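PDB 2V5I: salmonella typhimurium DB7155 bacteriophage DET7 tailspike from Bacteriophage, which binds the O-antigen of Salmonella lipopolysaccharide as a trimeric tailspike and hydrolyses it, serving the phage as its receptor-binding protein. Local coordinates for residues 31-36 and 59-64; 76-81 and 159-164; 182-187 and 204-209. One frame throughout, in Å; residues are numbered along the deposited sequence.

Contact 1 (31-36 and 59-64); sequences DAVTDA and KILTIN
The last turn of helix 29-35 and the chain leading into strand 62-65 come closest at Ala36 and Leu61, whose CA atoms are 7.7 Å apart, too far for backbone pairing, so side chains bridge the gap. Lys59 does most of this. Its chain runs toward the helix end with a bend at chi3 (-62°), which turns the amino group in among carbonyl oxygens. Lys59 NZ donates to Val33 O at 2.8 Å, in the carbonyl plane, and to Ala36 O at 2.8 Å, tilted 19° from that plane. Val33 O also receives the backbone N-H of Ala36, so two donors grip it. The helix C-terminus probably adds a partial negative charge here that would favour the ammonium group. Two residues on, Leu61 turns its forked end to the methyl of Ala36: Leu61 CD1 touches Ala36 CB at 3.7 Å, while CD2 lies slightly farther from it. Val33 CG1 reaches the same Leu61 CD1 more loosely, at 4.4 Å, and Phe56 packs on both Val33 and Leu61. The arrangement is a lysine ammonium hydrogen-bonded to carbonyl oxygens at the C-terminal end of a short helix, here one packed against the first turns of the tailspike's parallel beta-helix.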
# COMPACT_ATOMS: atom_id res chain seq x y z
N ASP A 31 -35.04 -33.38 -11.47
CA ASP A 31 -36.43 -33.34 -11.08
C ASP A 31 -36.72 -32.15 -10.16
O ASP A 31 -37.74 -31.46 -10.28
CB ASP A 31 -36.84 -34.65 -10.41
CG ASP A 31 -36.99 -35.82 -11.40
OD1 ASP A 31 -37.08 -35.55 -12.61
OD2 ASP A 31 -36.98 -37.01 -10.96
N ALA A 32 -35.82 -31.89 -9.20
CA ALA A 32 -36.03 -30.74 -8.30
C ALA A 32 -35.97 -29.42 -9.07
O ALA A 32 -36.83 -28.55 -8.89
CB ALA A 32 -34.98 -30.76 -7.19
N VAL A 33 -34.97 -29.29 -9.92
CA VAL A 33 -34.77 -28.05 -10.71
C VAL A 33 -35.95 -27.79 -11.64
O VAL A 33 -36.38 -26.66 -11.80
CB VAL A 33 -33.44 -28.07 -11.49
CG1 VAL A 33 -33.33 -26.92 -12.50
CG2 VAL A 33 -32.31 -27.95 -10.49
N THR A 34 -36.49 -28.83 -12.24
CA THR A 34 -37.67 -28.71 -13.13
C THR A 34 -38.85 -28.08 -12.38
O THR A 34 -39.54 -27.19 -12.93
CB THR A 34 -38.03 -30.08 -13.73
OG1 THR A 34 -36.98 -30.48 -14.60
CG2 THR A 34 -39.32 -30.01 -14.54
N ASP A 35 -39.03 -28.49 -11.14
CA ASP A 35 -40.14 -27.97 -10.30
C ASP A 35 -39.89 -26.61 -9.63
O ASP A 35 -40.83 -25.95 -9.18
CB ASP A 35 -40.49 -29.05 -9.26
CG ASP A 35 -41.97 -29.09 -8.87
OD1 ASP A 35 -42.83 -28.64 -9.68
OD2 ASP A 35 -42.26 -29.61 -7.75
N ALA A 36 -38.65 -26.16 -9.60
CA ALA A 36 -38.28 -24.91 -8.97
C ALA A 36 -38.80 -23.71 -9.73
O ALA A 36 -38.93 -23.74 -10.97
CB ALA A 36 -36.76 -24.83 -8.84
N LYS A 59 -34.43 -20.24 -15.91
CA LYS A 59 -35.00 -19.74 -14.66
C LYS A 59 -33.91 -19.10 -13.79
O LYS A 59 -32.75 -19.51 -13.80
CB LYS A 59 -35.72 -20.88 -13.91
CG LYS A 59 -36.98 -21.36 -14.63
CD LYS A 59 -37.72 -22.46 -13.89
CE LYS A 59 -36.91 -23.70 -13.71
NZ LYS A 59 -37.84 -24.82 -13.33
N ILE A 60 -34.31 -18.07 -13.09
CA ILE A 60 -33.39 -17.30 -12.24
C ILE A 60 -33.61 -17.82 -10.85
O ILE A 60 -34.57 -17.40 -10.15
CB ILE A 60 -33.71 -15.80 -12.31
CG1 ILE A 60 -33.54 -15.31 -13.76
CG2 ILE A 60 -32.79 -15.05 -11.43
CD1 ILE A 60 -34.07 -13.91 -13.96
N LEU A 61 -32.78 -18.75 -10.44
CA LEU A 61 -32.95 -19.42 -9.15
C LEU A 61 -31.96 -18.96 -8.11
O LEU A 61 -30.83 -18.57 -8.45
CB LEU A 61 -32.84 -20.96 -9.31
CG LEU A 61 -33.86 -21.64 -10.24
CD1 LEU A 61 -33.73 -23.15 -10.17
CD2 LEU A 61 -35.28 -21.18 -9.90
N THR A 62 -32.39 -19.01 -6.87
CA THR A 62 -31.48 -18.89 -5.69
C THR A 62 -31.31 -20.26 -5.11
O THR A 62 -32.30 -20.80 -4.57
CB THR A 62 -32.10 -17.95 -4.69
OG1 THR A 62 -32.32 -16.68 -5.33
CG2 THR A 62 -31.22 -17.71 -3.49
N ILE A 63 -30.09 -20.81 -5.18
CA ILE A 63 -29.82 -22.17 -4.77
C ILE A 63 -29.12 -22.03 -3.46
O ILE A 63 -28.03 -21.49 -3.40
CB ILE A 63 -28.92 -22.97 -5.75
CG1 ILE A 63 -29.50 -22.88 -7.19
CG2 ILE A 63 -28.75 -24.38 -5.28
CD1 ILE A 63 -28.69 -23.60 -8.22
N ASN A 64 -29.77 -22.51 -2.40
CA ASN A 64 -29.23 -22.49 -1.06
C ASN A 64 -28.74 -23.87 -0.69
O ASN A 64 -29.54 -24.79 -0.53
CB ASN A 64 -30.30 -22.00 -0.09
CG ASN A 64 -30.74 -20.59 -0.39
OD1 ASN A 64 -31.94 -20.31 -0.62
ND2 ASN A 64 -29.81 -19.71 -0.44

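Contact 2 (76-81 and 159-164); sequences IFNNMG and DIRSAS
Ile76 lies across the guanidinium of Arg161, with Ile76 CG2 3.5 Å above its plane and offset toward the rim, and CD1 reaching over the same group. Asp159, two residues earlier on the same strand as Arg161, fixes the orientation of the guanidinium from its edge: Arg161 NE donates to Asp159 OD1 at 3.1 Å and Arg161 NH2 to Asp159 OD2 at 2.8 Å, a side-on salt bridge in the guanidinium plane but well above that of the carboxylate. Phe77 carries the parallel pairing. Phe77 N donates to Asp159 O at 2.9 Å, and Phe77 O receives Arg161 N at 3.1 Å; on the face it shares with Ile160, Phe77 CB packs on Ile160 CG1. Asn78 runs alongside Arg161, Asn78 OD1 being 3.7 Å from Arg161 CB, and a water joins that oxygen to Arg161 NH1. From Asn79 onward water replaces direct pairing: one molecule links Asn79 N to Arg161 O, another ties Phe77 O, Met80 N and Arg161 O together. Met80 SD nevertheless touches Ile160 CG2 at 4.2 Å. Strand 73-78 lies between strands 52-55 and 156-161, and strand 176-181 follows beyond; Asp159 OD2 also bridges to Arg181 there, while Phe77, Met80 and Ile160 all pack on Ile86 of strand 85-92.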
# COMPACT_ATOMS: atom_id res chain seq x y z
N ILE A 76 -22.87 -30.73 -14.36
CA ILE A 76 -23.01 -29.68 -15.39
C ILE A 76 -24.33 -28.95 -15.25
O ILE A 76 -25.38 -29.58 -15.31
CB ILE A 76 -22.89 -30.26 -16.81
CG1 ILE A 76 -21.55 -30.99 -16.96
CG2 ILE A 76 -23.11 -29.15 -17.88
CD1 ILE A 76 -21.49 -31.94 -18.15
N PHE A 77 -24.26 -27.62 -15.15
CA PHE A 77 -25.45 -26.75 -15.00
C PHE A 77 -25.60 -25.93 -16.28
O PHE A 77 -24.80 -25.01 -16.57
CB PHE A 77 -25.31 -25.78 -13.81
CG PHE A 77 -25.51 -26.39 -12.42
CD1 PHE A 77 -25.64 -27.75 -12.21
CD2 PHE A 77 -25.56 -25.56 -11.29
CE1 PHE A 77 -25.83 -28.25 -10.90
CE2 PHE A 77 -25.76 -26.04 -10.04
CZ PHE A 77 -25.88 -27.39 -9.82
N ASN A 78 -26.67 -26.24 -17.05
CA ASN A 78 -27.00 -25.59 -18.31
C ASN A 78 -28.21 -24.70 -18.19
O ASN A 78 -29.12 -24.95 -17.39
CB ASN A 78 -27.35 -26.66 -19.36
CG ASN A 78 -26.20 -27.56 -19.70
OD1 ASN A 78 -25.16 -27.11 -20.14
ND2 ASN A 78 -26.38 -28.87 -19.51
N ASN A 79 -28.21 -23.63 -18.99
CA ASN A 79 -29.34 -22.71 -19.10
C ASN A 79 -29.77 -22.05 -17.79
O ASN A 79 -30.94 -21.76 -17.58
CB ASN A 79 -30.51 -23.41 -19.76
CG ASN A 79 -30.17 -23.98 -21.10
OD1 ASN A 79 -29.49 -23.32 -21.91
ND2 ASN A 79 -30.64 -25.19 -21.36
N MET A 80 -28.80 -21.73 -16.92
CA MET A 80 -29.12 -20.89 -15.77
C MET A 80 -29.53 -19.50 -16.21
O MET A 80 -28.89 -18.90 -17.06
CB MET A 80 -27.94 -20.76 -14.82
CG MET A 80 -27.47 -22.13 -14.24
SD MET A 80 -26.27 -22.00 -12.88
CE MET A 80 -27.38 -21.55 -11.57
N GLY A 81 -30.56 -18.96 -15.55
CA GLY A 81 -30.99 -17.60 -15.85
C GLY A 81 -30.06 -16.58 -15.27
O GLY A 81 -29.37 -16.81 -14.27
N ASP A 159 -19.56 -27.40 -13.20
CA ASP A 159 -19.29 -26.89 -14.57
C ASP A 159 -20.53 -26.08 -14.97
O ASP A 159 -21.56 -26.63 -15.33
CB ASP A 159 -19.01 -28.10 -15.50
CG ASP A 159 -18.68 -27.73 -16.93
OD1 ASP A 159 -19.05 -26.61 -17.37
OD2 ASP A 159 -18.04 -28.59 -17.62
N ILE A 160 -20.40 -24.75 -14.93
CA ILE A 160 -21.49 -23.84 -15.30
C ILE A 160 -21.25 -23.35 -16.73
O ILE A 160 -20.18 -22.87 -17.06
CB ILE A 160 -21.56 -22.69 -14.30
CG1 ILE A 160 -22.00 -23.27 -12.93
CG2 ILE A 160 -22.54 -21.63 -14.80
CD1 ILE A 160 -22.02 -22.30 -11.87
N ARG A 161 -22.24 -23.56 -17.61
CA ARG A 161 -22.04 -23.38 -19.05
C ARG A 161 -22.89 -22.25 -19.64
O ARG A 161 -24.07 -22.14 -19.35
CB ARG A 161 -22.40 -24.69 -19.77
CG ARG A 161 -21.42 -25.72 -19.43
CD ARG A 161 -21.47 -26.89 -20.26
NE ARG A 161 -20.45 -27.81 -19.81
CZ ARG A 161 -20.26 -29.02 -20.33
NH1 ARG A 161 -21.03 -29.44 -21.34
NH2 ARG A 161 -19.30 -29.81 -19.83
N SER A 162 -22.23 -21.36 -20.37
CA SER A 162 -22.89 -20.26 -21.09
C SER A 162 -23.91 -19.46 -20.28
O SER A 162 -25.05 -19.23 -20.73
CB SER A 162 -23.52 -20.80 -22.38
OG SER A 162 -22.53 -21.39 -23.23
N ALA A 163 -23.49 -19.01 -19.12
CA ALA A 163 -24.33 -18.22 -18.23
C ALA A 163 -23.83 -16.76 -18.18
O ALA A 163 -22.69 -16.46 -18.54
CB ALA A 163 -24.32 -18.82 -16.85
N SER A 164 -24.69 -15.89 -17.71
CA SER A 164 -24.36 -14.48 -17.52
C SER A 164 -24.83 -14.07 -16.14
O SER A 164 -25.95 -14.42 -15.73
CB SER A 164 -25.08 -13.67 -18.61
OG SER A 164 -24.98 -12.31 -18.31
O HOH W 1 -25.84 -22.35 -17.13
O HOH W 2 -23.56 -28.25 -22.47
O HOH W 3 -26.24 -22.90 -20.91
O HOH W 4 -27.48 -16.59 -17.63
O HOH W 5 -27.67 -19.79 -19.46

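Contact 3 (182-187 and 204-209); sequences SCHHCK and FENLSG
Asn206 of one turn of the parallel beta-helix extends its amide to the corner of the preceding turn, where residues 182-187 bend between strands 176-181 and 187-196. With CG anti to its carbonyl carbon (chi1 -68°), the group reaches back toward Cys183, and Asn206 ND2 donates to Cys183 O at 2.9 Å. That oxygen lies close to the amide plane, although the nitrogen itself is tilted 28° from the plane of the carbonyl. The same Asn206 ND2 sits over one face of the His184 imidazole, 3.8 Å above the ring and offset toward its rim; the ring and amide planes are 57° apart, so the two groups meet at a slant and do not stack. Asn215 also donates to Cys183 O, and Asn206 OD1 accepts from Asn235 in the following turn. An asparagine buried here therefore has both ends of its amide engaged.

Phe204 meets Cys186 farther along the bend. Phe204 CE1 comes within 4.1 Å of Cys186 CB, while Cys186 O approaches the ring obliquely; Phe180 stacks on the ring and Val217 touches it as well. The backbone bond between the two segments is Ser182 N to Glu205 O at 2.8 Å, almost straight.

Glu205 turns its carboxylate back to its own chain, where OE2 takes the N-H of Leu207 with the anti lone pair, and OE1 forms a salt bridge to Arg181. Glu205 OE2 also accepts from a water at 2.6 Å, which hydrogen-bonds Ser182 OG and accepts from Ser208 N.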
# COMPACT_ATOMS: atom_id res chain seq x y z
N SER A 182 -17.58 -20.43 -21.21
CA SER A 182 -18.25 -19.47 -22.05
C SER A 182 -19.22 -18.54 -21.27
O SER A 182 -20.31 -18.18 -21.79
CB SER A 182 -19.02 -20.18 -23.15
OG SER A 182 -18.11 -20.87 -23.95
N CYS A 183 -18.82 -18.15 -20.07
CA CYS A 183 -19.63 -17.30 -19.22
C CYS A 183 -19.13 -15.86 -19.26
O CYS A 183 -17.97 -15.63 -19.58
CB CYS A 183 -19.64 -17.79 -17.76
SG CYS A 183 -20.44 -19.43 -17.63
N HIS A 184 -19.98 -14.95 -18.80
CA HIS A 184 -19.68 -13.52 -18.73
C HIS A 184 -20.35 -12.87 -17.51
O HIS A 184 -21.44 -13.28 -17.12
CB HIS A 184 -20.16 -12.79 -19.99
CG HIS A 184 -19.51 -13.25 -21.23
ND1 HIS A 184 -19.99 -14.31 -21.97
CD2 HIS A 184 -18.41 -12.79 -21.89
CE1 HIS A 184 -19.20 -14.52 -23.01
NE2 HIS A 184 -18.25 -13.60 -23.00
N HIS A 185 -19.68 -11.90 -16.89
CA HIS A 185 -20.19 -11.25 -15.69
C HIS A 185 -20.52 -12.20 -14.54
O HIS A 185 -21.44 -11.90 -13.77
CB HIS A 185 -21.40 -10.41 -16.08
CG HIS A 185 -21.02 -9.27 -16.96
ND1 HIS A 185 -21.26 -9.25 -18.31
CD2 HIS A 185 -20.31 -8.14 -16.69
CE1 HIS A 185 -20.75 -8.15 -18.83
NE2 HIS A 185 -20.17 -7.46 -17.87
N CYS A 186 -19.74 -13.26 -14.42
CA CYS A 186 -19.92 -14.26 -13.36
C CYS A 186 -18.87 -14.03 -12.27
O CYS A 186 -17.77 -13.58 -12.54
CB CYS A 186 -19.88 -15.71 -13.87
SG CYS A 186 -21.34 -16.07 -14.95
N LYS A 187 -19.25 -14.30 -11.03
CA LYS A 187 -18.33 -14.04 -9.91
C LYS A 187 -18.31 -15.18 -8.92
O LYS A 187 -19.37 -15.78 -8.66
CB LYS A 187 -18.74 -12.76 -9.23
CG LYS A 187 -18.70 -11.50 -10.11
CD LYS A 187 -19.21 -10.27 -9.39
CE LYS A 187 -19.71 -9.16 -10.39
NZ LYS A 187 -20.87 -9.50 -11.38
N PHE A 204 -12.19 -19.58 -15.37
CA PHE A 204 -13.06 -19.01 -16.38
C PHE A 204 -12.45 -19.30 -17.74
O PHE A 204 -11.41 -18.72 -18.09
CB PHE A 204 -13.15 -17.48 -16.14
CG PHE A 204 -13.88 -17.11 -14.91
CD1 PHE A 204 -15.23 -17.21 -14.84
CD2 PHE A 204 -13.18 -16.73 -13.73
CE1 PHE A 204 -15.94 -16.85 -13.63
CE2 PHE A 204 -13.90 -16.37 -12.59
CZ PHE A 204 -15.23 -16.49 -12.54
N GLU A 205 -13.12 -20.18 -18.50
CA GLU A 205 -12.64 -20.66 -19.78
C GLU A 205 -13.56 -20.09 -20.88
O GLU A 205 -14.76 -20.41 -20.91
CB GLU A 205 -12.72 -22.18 -19.76
CG GLU A 205 -12.29 -22.83 -21.05
CD GLU A 205 -13.47 -23.06 -22.01
OE1 GLU A 205 -14.37 -23.92 -21.75
OE2 GLU A 205 -13.53 -22.40 -23.08
N ASN A 206 -13.02 -19.18 -21.70
CA ASN A 206 -13.75 -18.58 -22.79
C ASN A 206 -13.06 -18.77 -24.15
O ASN A 206 -12.88 -17.82 -24.93
CB ASN A 206 -13.97 -17.08 -22.48
CG ASN A 206 -14.90 -16.87 -21.32
OD1 ASN A 206 -14.46 -16.90 -20.17
ND2 ASN A 206 -16.17 -16.69 -21.60
N LEU A 207 -12.66 -19.99 -24.44
CA LEU A 207 -11.89 -20.30 -25.65
C LEU A 207 -12.70 -20.06 -26.93
O LEU A 207 -12.10 -19.77 -27.99
CB LEU A 207 -11.38 -21.75 -25.60
CG LEU A 207 -10.29 -22.03 -24.54
CD1 LEU A 207 -9.96 -23.49 -24.47
CD2 LEU A 207 -9.05 -21.24 -24.86
N SER A 208 -14.02 -20.26 -26.82
CA SER A 208 -14.97 -20.05 -27.93
C SER A 208 -15.92 -18.91 -27.63
O SER A 208 -16.14 -18.57 -26.51
CB SER A 208 -15.89 -21.28 -28.09
OG SER A 208 -15.20 -22.49 -27.98
N GLY A 209 -16.56 -18.39 -28.66
CA GLY A 209 -17.53 -17.33 -28.44
C GLY A 209 -16.83 -16.00 -28.21
O GLY A 209 -15.71 -15.79 -28.67
O HOH W 6 -15.47 -21.30 -24.40
O HOH W 7 -16.26 -18.39 -18.66

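How the contacts relate
The three contacts follow one another along the beta-helix as a worked example of how successive turns of a solenoid are joined by different local contacts. Contacts 1 and 2, with centres 13 Å apart, touch directly: Lys59 O and Gly81 N are 2.9 Å apart, probably a hydrogen bond, and Ile63 CD1 packs on Met80 CE and Phe77 CE2. Contacts 2 and 3 are closer, 10 Å between centres, and Ala163 O probably accepts from His184 N at 3.1 Å; both lie on the same run of parallel strands, 73-78, 156-161, 176-181 and 202-205. Contacts 1 and 3 do not meet, their nearest atoms being about 12 Å apart, so contact 2 spans the interval between the end that carries helix 29-35 and the later turns.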